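Local coordinates for ABC transporter periplasmic-binding protein YtfQ (Mycobacterium smegmatis, PDB 6HBD) that binds beta-D-galactofuranose and probably serves as the sugar-binding component of a mycobacterial ABC transporter for furanose sugars, at residues L20-V25 and V76-P81. Residues are numbered along the deposited sequence; the frame is centred on the assembly and turned at random.
Sequences LGFAQV and VIAFSP
G21 and A78 anchor two adjacent parallel strands, 19-24 and 76-79, whose segments here run 16° apart. Three backbone hydrogen bonds tie them: G21 N to V76 O, A78 N to G21 O at 3.0 Å, and A23 N to A78 O. G21 thus straddles I77 by bonding V76 and A78, and A78 straddles F22 by bonding G21 and A23, the staggered pattern of parallel strands. F22 CA adds a C-H contact to A78 O at 3.2 Å.

Apolar contacts form on both faces. On that of L20, F22, V76 and A78, the F22 ring, its CG anti to the backbone N (chi1 -163°), leans across the neighbouring strand. Its CD1 lies 3.6 Å from A78 CB, while F79 CA sits over one ring face toward the rim, a CH-pi contact 4.2 Å from the centroid. L20 CD2 meets V76 CG1 alongside. On the other face, A23 CB abuts F79 CB at 3.7 Å.

At the C-terminal ends, V25 CG2 makes a close methyl-to-hydroxyl van der Waals contact, 3.2 Å, with S80 OG, itself hydrogen-bonded to D105 of the sugar pocket. Within 20-25, Q24, last of its strand, folds its OE1 back to accept V25 N.

In the 2-1-3-4-5 order of this family's N-terminal lobe, 19-24 lies between 49-54 and 76-79, their C-terminal ends leading to the sugar; helix 30-46 packs on F22, helix 59-72 on A23, I77 and F79 opposite.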
loop_
_atom_site.group_PDB
_atom_site.type_symbol
_atom_site.label_atom_id
_atom_site.label_comp_id
_atom_site.label_asym_id
_atom_site.label_seq_id
_atom_site.Cartn_x
_atom_site.Cartn_y
_atom_site.Cartn_z
ATOM N N LEU A 20 -8.776 2.828 -21.736
ATOM C CA LEU A 20 -7.860 2.357 -20.697
ATOM C C LEU A 20 -8.425 1.094 -20.083
ATOM O O LEU A 20 -9.628 1.010 -19.861
ATOM C CB LEU A 20 -7.744 3.459 -19.621
ATOM C CG LEU A 20 -6.649 3.380 -18.534
ATOM C CD1 LEU A 20 -7.134 2.685 -17.289
ATOM C CD2 LEU A 20 -5.362 2.803 -19.046
ATOM N N GLY A 21 -7.575 0.103 -19.860
ATOM C CA GLY A 21 -7.954 -1.135 -19.193
ATOM C C GLY A 21 -7.214 -1.208 -17.873
ATOM O O GLY A 21 -5.977 -1.168 -17.873
ATOM N N PHE A 22 -7.935 -1.230 -16.738
ATOM C CA PHE A 22 -7.289 -1.303 -15.429
ATOM C C PHE A 22 -7.603 -2.627 -14.778
ATOM O O PHE A 22 -8.779 -2.962 -14.659
ATOM C CB PHE A 22 -7.691 -0.155 -14.498
ATOM C CG PHE A 22 -6.705 -0.029 -13.355
ATOM C CD1 PHE A 22 -5.511 0.646 -13.526
ATOM C CD2 PHE A 22 -6.903 -0.715 -12.168
ATOM C CE1 PHE A 22 -4.569 0.698 -12.508
ATOM C CE2 PHE A 22 -5.945 -0.679 -11.159
ATOM C CZ PHE A 22 -4.786 0.028 -11.337
ATOM N N ALA A 23 -6.565 -3.368 -14.334
ATOM C CA ALA A 23 -6.750 -4.652 -13.655
ATOM C C ALA A 23 -6.403 -4.541 -12.156
ATOM O O ALA A 23 -5.239 -4.673 -11.758
ATOM C CB ALA A 23 -5.933 -5.739 -14.334
ATOM N N GLN A 24 -7.430 -4.269 -11.329
ATOM C CA GLN A 24 -7.255 -4.114 -9.882
ATOM C C GLN A 24 -6.969 -5.435 -9.213
ATOM O O GLN A 24 -7.384 -6.492 -9.702
ATOM C CB GLN A 24 -8.502 -3.475 -9.195
ATOM C CG GLN A 24 -8.386 -2.005 -8.780
ATOM C CD GLN A 24 -7.280 -1.619 -7.817
ATOM O OE1 GLN A 24 -6.338 -2.362 -7.540
ATOM N NE2 GLN A 24 -7.377 -0.408 -7.285
ATOM N N VAL A 25 -6.278 -5.342 -8.064
ATOM C CA VAL A 25 -5.937 -6.472 -7.214
ATOM C C VAL A 25 -7.261 -7.104 -6.728
ATOM O O VAL A 25 -7.610 -8.207 -7.141
ATOM C CB VAL A 25 -5.064 -6.017 -6.014
ATOM C CG1 VAL A 25 -4.927 -7.134 -4.994
ATOM C CG2 VAL A 25 -3.699 -5.532 -6.462
ATOM N N VAL A 76 -4.115 1.688 -23.891
ATOM C CA VAL A 76 -3.114 1.544 -22.818
ATOM C C VAL A 76 -3.678 0.583 -21.776
ATOM O O VAL A 76 -4.897 0.505 -21.614
ATOM C CB VAL A 76 -2.744 2.913 -22.171
ATOM C CG1 VAL A 76 -1.829 2.736 -20.956
ATOM C CG2 VAL A 76 -2.100 3.848 -23.183
ATOM N N ILE A 77 -2.794 -0.151 -21.076
ATOM C CA ILE A 77 -3.161 -1.055 -19.971
ATOM C C ILE A 77 -2.411 -0.620 -18.709
ATOM O O ILE A 77 -1.265 -0.169 -18.775
ATOM C CB ILE A 77 -2.911 -2.564 -20.301
ATOM C CG1 ILE A 77 -3.938 -3.050 -21.344
ATOM C CG2 ILE A 77 -2.991 -3.440 -19.033
ATOM C CD1 ILE A 77 -3.619 -4.380 -22.050
ATOM N N ALA A 78 -3.074 -0.739 -17.564
ATOM C CA ALA A 78 -2.471 -0.434 -16.280
ATOM C C ALA A 78 -3.022 -1.402 -15.269
ATOM O O ALA A 78 -4.140 -1.887 -15.434
ATOM C CB ALA A 78 -2.777 0.994 -15.881
ATOM N N PHE A 79 -2.214 -1.750 -14.267
ATOM C CA PHE A 79 -2.631 -2.687 -13.230
ATOM C C PHE A 79 -1.757 -2.532 -12.006
ATOM O O PHE A 79 -0.756 -1.814 -12.045
ATOM C CB PHE A 79 -2.592 -4.143 -13.753
ATOM C CG PHE A 79 -1.225 -4.742 -13.994
ATOM C CD1 PHE A 79 -0.466 -4.364 -15.092
ATOM C CD2 PHE A 79 -0.713 -5.712 -13.144
ATOM C CE1 PHE A 79 0.807 -4.887 -15.291
ATOM C CE2 PHE A 79 0.561 -6.237 -13.347
ATOM C CZ PHE A 79 1.310 -5.823 -14.422
ATOM N N SER A 80 -2.143 -3.205 -10.919
ATOM C CA SER A 80 -1.400 -3.205 -9.670
ATOM C C SER A 80 -0.895 -4.637 -9.467
ATOM O O SER A 80 -1.665 -5.484 -9.014
ATOM C CB SER A 80 -2.290 -2.762 -8.525
ATOM O OG SER A 80 -1.739 -3.148 -7.281
ATOM N N PRO A 81 0.369 -4.950 -9.853
ATOM C CA PRO A 81 0.867 -6.331 -9.699
ATOM C C PRO A 81 0.720 -6.892 -8.282
ATOM O O PRO A 81 1.512 -6.556 -7.396
ATOM C CB PRO A 81 2.336 -6.255 -10.153
ATOM C CG PRO A 81 2.549 -4.917 -10.678
ATOM C CD PRO A 81 1.391 -4.045 -10.414
#